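PDB 5G5G: putative xanthine dehydrogenase YAGS fad-binding subunit from Escherichia coli, which probably serves as the molybdenum-binding subunit of a periplasmic aldehyde oxidase, holding a pterin cytosine dinucleotide and a dioxothiomolybdenum centre. Local coordinates for residues Y473-Q478 against R615-K620; K16-P21 against A480-G485; S515-Y520 against S682-A687. One frame throughout, in Å; residues are numbered along the deposited sequence. Where two conformers were deposited one is given.

Interaction 1. Residues Y473-Q478 against R615-K620; sequences YTILAQ and RILNPK. With MCN (pterin cytosine dinucleotide), chain Y.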
# COMPACT_ATOMS: atom_id res chain seq x y z
N TYR C 473 11.27 16.40 -10.19
CA TYR C 473 12.70 16.81 -10.27
C TYR C 473 13.17 16.74 -11.72
O TYR C 473 13.80 17.67 -12.23
CB TYR C 473 13.65 15.95 -9.44
CG TYR C 473 13.66 16.29 -7.95
CD1 TYR C 473 14.39 17.41 -7.47
CD2 TYR C 473 13.04 15.44 -7.00
CE1 TYR C 473 14.45 17.69 -6.12
CE2 TYR C 473 13.09 15.75 -5.65
CZ TYR C 473 13.81 16.87 -5.21
OH TYR C 473 13.85 17.21 -3.84
N THR C 474 12.93 15.58 -12.35
CA THR C 474 13.44 15.30 -13.67
C THR C 474 12.80 16.14 -14.78
O THR C 474 13.50 16.75 -15.57
CB THR C 474 13.31 13.81 -13.94
OG1 THR C 474 13.90 13.15 -12.83
CG2 THR C 474 13.99 13.43 -15.19
N ILE C 475 11.50 16.21 -14.81
CA ILE C 475 10.84 17.02 -15.83
C ILE C 475 11.08 18.52 -15.72
O ILE C 475 11.14 19.21 -16.74
CB ILE C 475 9.34 16.70 -15.97
CG1 ILE C 475 8.56 16.96 -14.66
CG2 ILE C 475 9.22 15.27 -16.50
CD1 ILE C 475 7.03 17.10 -14.85
N LEU C 476 11.27 19.02 -14.49
CA LEU C 476 11.66 20.42 -14.33
C LEU C 476 13.09 20.63 -14.83
O LEU C 476 13.35 21.64 -15.51
CB LEU C 476 11.53 20.86 -12.87
CG LEU C 476 10.05 20.89 -12.40
CD1 LEU C 476 9.92 20.91 -10.88
CD2 LEU C 476 9.32 22.11 -12.93
N ALA C 477 14.00 19.68 -14.57
CA ALA C 477 15.36 19.75 -15.15
C ALA C 477 15.33 19.72 -16.69
O ALA C 477 15.98 20.52 -17.37
CB ALA C 477 16.24 18.64 -14.59
N GLN C 478 14.50 18.85 -17.23
CA GLN C 478 14.39 18.74 -18.69
C GLN C 478 13.90 20.04 -19.33
O GLN C 478 14.40 20.46 -20.43
CB GLN C 478 13.50 17.60 -19.08
CG GLN C 478 14.06 16.21 -18.73
CD GLN C 478 13.01 15.10 -18.93
OE1 GLN C 478 12.41 14.58 -17.98
NE2 GLN C 478 12.77 14.74 -20.19
N ARG C 615 1.16 16.45 -24.63
CA ARG C 615 2.59 16.12 -24.85
C ARG C 615 3.15 15.46 -23.62
O ARG C 615 3.02 16.02 -22.52
CB ARG C 615 3.36 17.39 -25.15
CG ARG C 615 4.89 17.22 -25.09
CD ARG C 615 5.56 18.49 -25.54
NE ARG C 615 5.43 18.73 -26.96
CZ ARG C 615 5.57 19.94 -27.54
NH1 ARG C 615 5.71 21.05 -26.81
NH2 ARG C 615 5.51 20.04 -28.87
N ILE C 616 3.74 14.28 -23.78
CA ILE C 616 4.38 13.61 -22.67
C ILE C 616 5.79 14.16 -22.47
O ILE C 616 6.60 14.23 -23.40
CB ILE C 616 4.43 12.08 -22.91
CG1 ILE C 616 2.98 11.55 -23.03
CG2 ILE C 616 5.25 11.41 -21.83
CD1 ILE C 616 2.16 11.66 -21.80
N LEU C 617 6.08 14.56 -21.24
CA LEU C 617 7.31 15.24 -20.90
C LEU C 617 8.48 14.27 -20.66
O LEU C 617 9.63 14.59 -20.99
CB LEU C 617 7.06 16.18 -19.74
CG LEU C 617 5.99 17.28 -19.92
CD1 LEU C 617 5.81 18.15 -18.67
CD2 LEU C 617 6.29 18.14 -21.13
N ASN C 618 8.20 13.09 -20.13
CA ASN C 618 9.20 12.05 -19.98
C ASN C 618 8.51 10.72 -20.08
O ASN C 618 7.78 10.30 -19.16
CB ASN C 618 9.94 12.20 -18.64
CG ASN C 618 10.99 11.16 -18.46
OD1 ASN C 618 10.79 9.98 -18.77
ND2 ASN C 618 12.13 11.58 -17.88
N PRO C 619 8.67 10.04 -21.23
CA PRO C 619 7.86 8.83 -21.41
C PRO C 619 8.19 7.71 -20.42
O PRO C 619 7.33 6.87 -20.17
CB PRO C 619 8.19 8.39 -22.82
CG PRO C 619 8.53 9.69 -23.53
CD PRO C 619 9.24 10.53 -22.49
N LYS C 620 9.39 7.72 -19.83
CA LYS C 620 9.76 6.69 -18.83
C LYS C 620 9.06 6.91 -17.51
O LYS C 620 8.41 6.01 -16.96
CB LYS C 620 11.28 6.59 -18.64
CG LYS C 620 11.64 5.41 -17.71
CD LYS C 620 13.02 4.85 -17.94
CE LYS C 620 14.08 5.83 -17.57
NZ LYS C 620 15.41 5.23 -17.83
N1 MCN Y . 4.14 13.36 -16.83
C2 MCN Y . 4.94 13.44 -18.06
N3 MCN Y . 4.06 14.24 -19.01
C4 MCN Y . 2.82 14.68 -18.94
C5 MCN Y . 2.26 14.58 -17.55
C6 MCN Y . 2.89 13.90 -16.64
O2 MCN Y . 5.97 13.06 -18.28
N4 MCN Y . 2.10 15.24 -19.85
C1' MCN Y . 4.75 12.46 -15.86
C2D MCN Y . 5.96 13.13 -15.12
O2' MCN Y . 6.87 12.12 -14.68
C3' MCN Y . 5.24 13.73 -14.03
C4D MCN Y . 4.09 12.77 -13.49
O4D MCN Y . 3.80 12.15 -14.83
O3' MCN Y . 5.99 14.13 -12.83
C5' MCN Y . 2.86 13.20 -12.96
O5' MCN Y . 2.45 14.47 -13.43
PA MCN Y . 0.97 14.88 -13.25
O1A MCN Y . 0.90 16.38 -13.52
O2A MCN Y . 0.08 13.93 -13.96
O3A MCN Y . 0.68 14.65 -11.60
PB MCN Y . 1.07 15.71 -10.49
O1B MCN Y . -0.03 16.66 -10.30
O2B MCN Y . 2.45 16.21 -10.73
O3B MCN Y . 1.21 14.70 -9.29
C10 MCN Y . -0.01 14.31 -8.52
C9' MCN Y . -0.54 12.97 -8.87
C8' MCN Y . -1.93 12.79 -8.05
S8' MCN Y . -3.04 14.04 -7.97
C7' MCN Y . -2.00 11.76 -7.35
S7' MCN Y . -3.36 11.49 -6.22
C6' MCN Y . -1.08 10.52 -7.56
C7 MCN Y . -0.23 10.84 -8.88
O9' MCN Y . 0.42 12.05 -8.81
N5' MCN Y . -0.11 10.61 -6.35
C4A MCN Y . 1.16 9.82 -6.40
N8' MCN Y . 0.83 9.82 -8.97
C4B MCN Y . 1.57 9.51 -7.88
N1' MCN Y . 2.66 8.66 -8.04
C2' MCN Y . 3.63 8.48 -7.05
N2' MCN Y . 4.60 7.70 -7.18
N3' MCN Y . 3.20 8.76 -5.78
C4' MCN Y . 2.16 9.57 -5.35
O4' MCN Y . 1.74 9.94 -4.23
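The first torsion of N618 (chi1 -179°) swings its amide out of the loop and toward helix 472-484. Q478 sets CG beside its own backbone N and then runs on extended, which carries its amide to that of N618. N618 ND2 donates to Q478 OE1 at 3.0 Å, with an N-H...O angle of 157°. The planes stand 86° apart, almost perpendicular, and the donor sits above the carbonyl plane of Q478 rather than on a lone pair. Q478 NE2 adds a weak bond to L617 O at 3.2 Å, but its stronger partner is V17 O. N618 ND2 also serves H22 O, so each amide nitrogen ties in the N-terminal loop as well.

N618 is the N-cap of helix 619-638. N618 OD1 takes a weak bond from K620 N at 2.9 Å and another bond from T621 N. The same side chain therefore caps one helix and grips another. Beside the amides, I475 CG2 packs on N618 CB at 3.8 Å and lies against L617 CB. I475 CD1 lies 3.7 Å from O3' of the cofactor, on its ribose.

The loop's hydrogen bonds to the cytosine of the pterin cytosine dinucleotide come from its backbone. R615 O accepts from N4 at 2.9 Å. L617 N donates to N3 at 3.0 Å. N618 N donates to O2 at 2.9 Å. This donor and acceptor pattern suits a cytosine. T621 OG1 and Q625 NE2 are further partners of the cofactor. The contact thus builds part of the nucleotide end of the cofactor pocket.

Around it, I475 touches A512 and L617 touches T516, both on helix 511-534. On another side of helix 472-484, A477 packs on strand 491-494.

Interaction 2. Residues K16-P21 against A480-G485; sequences KVVGRP and AAEMLG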
# COMPACT_ATOMS: atom_id res chain seq x y z
N LYS C 16 14.64 18.42 -27.70
CA LYS C 16 16.01 17.86 -27.51
C LYS C 16 16.20 17.19 -26.18
O LYS C 16 17.08 16.33 -26.05
CB LYS C 16 17.08 18.95 -27.66
CG LYS C 16 17.11 19.57 -29.03
CD LYS C 16 18.09 20.76 -29.09
CE LYS C 16 18.15 21.32 -30.49
NZ LYS C 16 19.02 22.51 -30.54
N VAL C 17 15.40 17.58 -25.21
CA VAL C 17 15.49 17.09 -23.83
C VAL C 17 14.13 16.74 -23.27
O VAL C 17 13.92 15.66 -22.74
CB VAL C 17 16.21 18.07 -22.88
CG1 VAL C 17 16.62 17.32 -21.60
CG2 VAL C 17 17.43 18.70 -23.53
N VAL C 18 13.18 17.66 -23.36
CA VAL C 18 11.78 17.38 -23.08
C VAL C 18 11.28 16.34 -24.08
O VAL C 18 11.64 16.37 -25.27
CB VAL C 18 10.92 18.67 -23.16
CG1 VAL C 18 9.42 18.36 -23.08
CG2 VAL C 18 11.34 19.66 -22.07
N GLY C 19 10.45 15.43 -23.56
CA GLY C 19 9.85 14.36 -24.32
C GLY C 19 10.71 13.11 -24.42
O GLY C 19 10.25 12.11 -25.03
N ARG C 20 11.88 13.11 -23.79
CA ARG C 20 12.85 12.04 -23.89
C ARG C 20 12.85 11.27 -22.58
O ARG C 20 12.61 11.84 -21.53
CB ARG C 20 14.18 12.59 -24.26
CG ARG C 20 14.08 13.03 -25.74
CD ARG C 20 15.32 13.36 -26.37
NE ARG C 20 15.12 14.04 -27.66
CZ ARG C 20 15.39 13.51 -28.85
NH1 ARG C 20 15.82 12.25 -28.93
NH2 ARG C 20 15.28 14.24 -29.96
N PRO C 21 13.06 9.96 -22.66
CA PRO C 21 12.91 9.10 -21.46
C PRO C 21 14.16 9.09 -20.57
O PRO C 21 14.79 8.04 -20.27
CB PRO C 21 12.64 7.71 -22.09
CG PRO C 21 13.39 7.77 -23.38
CD PRO C 21 13.20 9.17 -23.87
N ALA C 480 14.09 23.24 -18.06
CA ALA C 480 15.13 24.23 -18.04
C ALA C 480 16.26 23.97 -19.04
O ALA C 480 16.74 24.88 -19.73
CB ALA C 480 15.67 24.40 -16.64
N ALA C 481 16.69 22.70 -19.13
CA ALA C 481 17.72 22.34 -20.07
C ALA C 481 17.30 22.70 -21.52
O ALA C 481 18.09 23.20 -22.32
CB ALA C 481 18.04 20.85 -19.94
N GLU C 482 16.05 22.35 -21.85
CA GLU C 482 15.52 22.61 -23.17
C GLU C 482 15.53 24.10 -23.47
O GLU C 482 15.94 24.52 -24.55
CB GLU C 482 14.09 22.10 -23.29
CG GLU C 482 13.57 22.14 -24.73
CD GLU C 482 14.04 20.94 -25.55
OE1 GLU C 482 13.72 19.78 -25.13
OE2 GLU C 482 14.68 21.15 -26.59
N MET C 483 15.05 24.88 -22.51
CA MET C 483 14.91 26.35 -22.72
C MET C 483 16.24 27.08 -22.85
O MET C 483 16.34 28.07 -23.56
CB MET C 483 14.09 26.92 -21.58
CG MET C 483 12.64 26.49 -21.57
SD MET C 483 11.70 27.05 -22.99
CE MET C 483 11.53 28.81 -22.73
N LEU C 484 17.26 26.60 -22.14
CA LEU C 484 18.54 27.28 -22.04
C LEU C 484 19.60 26.68 -22.94
O LEU C 484 20.67 27.28 -23.07
CB LEU C 484 19.01 27.36 -20.57
CG LEU C 484 18.11 28.31 -19.77
CD1 LEU C 484 18.24 28.04 -18.30
CD2 LEU C 484 18.47 29.75 -20.05
N GLY C 485 19.31 25.55 -23.59
CA GLY C 485 20.26 24.89 -24.51
C GLY C 485 21.45 24.24 -23.79
O GLY C 485 22.56 24.20 -24.35
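E482 lays its carboxylate across the backbone of K16, V17 and V18, and its CB lies 3.9 Å from V18 CG2. The loop continues as a type II beta turn from V17 to R20, with G19 at its positive-phi position. The contact joins this N-terminal turn to the last turns of helix 472-484.

The acid takes three successive backbone N-H groups. E482 OE2 accepts from K16 N at 2.9 Å through its syn lone pair. OE1 accepts from both V17 N and V18 N. V17 N meets OE1 of E482 at 2.8 Å from the syn side, 33° out of the carboxylate plane. The V18 donor arrives nearly in line with the C-O bond of OE1. Three bonds on two oxygens fix the rotation of the carboxylate. They would also probably favour its charged form, although E482 is buried.

The torsions of E482 explain its reach. CG is turned away from the backbone N (chi1 -170°), and the chain then bends at chi2 (81°) to bring both oxygens over the loop. With the carboxylate gone, as in an alanine here, the amides of K16, V17 and V18 would probably lose their acceptor and the loop could shift from the helix.

Apolar contact is slight. V18 also touches L617 of the cytosine-binding loop. K16 runs off extended toward solvent. K16 NZ ends 6.0 Å from E482 OE2, too far for a salt bridge. Beyond E482 the helix ends at L484, where G485 takes up positive phi.

V17 CG1 rests on A481 CB at 4.2 Å.

Interaction 3. Residues S515-Y520 against S682-A687; sequences STSGVY and SSPMKA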
# COMPACT_ATOMS: atom_id res chain seq x y z
N SER C 515 3.88 23.24 -13.10
CA SER C 515 5.19 23.49 -12.55
C SER C 515 6.21 23.76 -13.71
O SER C 515 7.03 24.69 -13.63
CB SER C 515 5.67 22.37 -11.63
OG SER C 515 5.95 21.15 -12.27
N THR C 516 6.12 22.94 -14.75
CA THR C 516 7.02 23.11 -15.92
C THR C 516 6.70 24.38 -16.68
O THR C 516 7.62 25.03 -17.17
CB THR C 516 7.11 21.91 -16.85
OG1 THR C 516 5.83 21.66 -17.44
CG2 THR C 516 7.62 20.70 -16.11
N SER C 517 5.43 24.75 -16.74
CA SER C 517 5.03 26.02 -17.34
C SER C 517 5.58 27.23 -16.57
O SER C 517 5.90 28.25 -17.16
CB SER C 517 3.53 26.15 -17.54
OG SER C 517 3.09 25.21 -18.51
N GLY C 518 5.65 27.13 -15.24
CA GLY C 518 6.24 28.26 -14.51
C GLY C 518 7.74 28.33 -14.77
O GLY C 518 8.31 29.40 -14.85
N VAL C 519 8.39 27.18 -14.91
CA VAL C 519 9.81 27.17 -15.29
C VAL C 519 9.97 27.74 -16.70
O VAL C 519 10.85 28.61 -16.93
CB VAL C 519 10.44 25.73 -15.14
CG1 VAL C 519 11.83 25.66 -15.80
CG2 VAL C 519 10.48 25.33 -13.70
N TYR C 520 9.07 27.39 -17.60
CA TYR C 520 9.02 28.01 -18.93
C TYR C 520 9.00 29.54 -18.83
O TYR C 520 9.79 30.25 -19.48
CB TYR C 520 7.81 27.50 -19.72
CG TYR C 520 7.66 28.11 -21.09
CD1 TYR C 520 7.05 29.36 -21.27
CD2 TYR C 520 8.20 27.47 -22.21
CE1 TYR C 520 6.94 29.94 -22.52
CE2 TYR C 520 8.08 28.04 -23.47
CZ TYR C 520 7.46 29.28 -23.62
OH TYR C 520 7.37 29.84 -24.88
N SER C 682 -3.76 23.95 -23.67
CA SER C 682 -3.41 23.71 -22.27
C SER C 682 -2.41 24.72 -21.65
O SER C 682 -2.66 25.23 -20.55
CB SER C 682 -2.87 22.28 -22.09
OG SER C 682 -2.47 22.00 -20.71
N SER C 683 -1.29 24.93 -22.31
CA SER C 683 -0.18 25.70 -21.75
C SER C 683 0.92 25.82 -22.75
O SER C 683 0.85 25.19 -23.79
CB SER C 683 0.38 25.00 -20.51
OG SER C 683 1.15 23.84 -20.90
N PRO C 684 2.00 26.57 -22.42
CA PRO C 684 3.15 26.63 -23.35
C PRO C 684 3.89 25.27 -23.51
O PRO C 684 4.58 25.06 -24.47
CB PRO C 684 4.10 27.67 -22.73
CG PRO C 684 3.20 28.47 -21.82
CD PRO C 684 2.15 27.52 -21.30
N MET C 685 3.74 24.40 -22.52
CA MET C 685 4.30 23.06 -22.59
C MET C 685 3.51 22.11 -23.48
O MET C 685 4.03 21.11 -23.95
CB MET C 685 4.41 22.45 -21.16
CG MET C 685 5.32 23.23 -20.23
SD MET C 685 7.03 23.42 -20.75
CE MET C 685 7.57 21.72 -20.67
N LYS C 686 2.23 22.40 -23.63
CA LYS C 686 1.28 21.60 -24.41
C LYS C 686 1.00 20.21 -23.81
O LYS C 686 0.53 19.30 -24.48
CB LYS C 686 1.74 21.54 -25.88
CG LYS C 686 2.09 22.92 -26.42
CD LYS C 686 2.50 22.86 -27.90
CE LYS C 686 2.82 24.25 -28.43
NZ LYS C 686 3.64 24.22 -29.66
N ALA C 687 1.25 20.12 -22.50
CA ALA C 687 1.13 18.93 -21.73
C ALA C 687 -0.19 18.95 -20.98
O ALA C 687 -0.73 20.03 -20.66
CB ALA C 687 2.25 18.83 -20.73
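A type I beta turn, S683 to K686, packs against helix 511-534 through P684 and M685, which meet S517, T516 and Y520. The turn carries an ST motif. S683 OG accepts from K686 N at 3.3 Å and weakly from M685 N at 3.1 Å. The same hydroxyl also bonds to N513 OD1 on the helix, one turn before S517.

P684 forms a CH-pi contact with Y520. P684 CB sits 3.6 Å from the centroid of the Y520 ring and only 11° off the ring normal, so it covers the middle of one face. Y520 points CG away from its backbone N (chi1 179°), which carries the ring out along the helix to lie under the proline. Beyond the turn, Y520 also touches M1 and N10 near the N-terminus.

M685 packs beside the proline, against T516 and S517. It bends at both chi2 and chi3 and curls round T516. M685 CG is close to two hydroxyls, 3.2 Å from T516 OG1 and 3.4 Å from S517 OG. Both hydroxyls are spent inside the helix, on A512 O and N513 O respectively. They therefore meet the methionine as packing atoms. M685 SD lies 4.3 Å from Y520 CB.

K686 points away from the helix and forms a salt bridge with D13. The far end of the loop reaches the cofactor pocket, where A687 touches the pterin cytosine dinucleotide. S682 helps to close that loop on itself: its OG donates to A687 O at 2.6 Å.

How the interactions relate
The three contacts lie on one side of the chain, round the nucleotide end of the cofactor. Interactions 1 and 2 share helix 472-484, and their centres are about 8 Å apart. Between them, G19 N lies 2.8 Å from L617 O, so the N-terminal turn backs the loop that binds the cytosine. Interaction 3 reaches that loop from its other end, where R615 N is 2.9 Å from K686 O. Helices 472-484 and 511-534 also pack directly: L476 CD2 meets V519 CG2 at 3.5 Å. Interactions 2 and 3 join where M483 CE lies 3.6 Å from Y520 CE2. Interaction 1 touches the cofactor most extensively; V18 of interaction 2 stays about 8 Å from it.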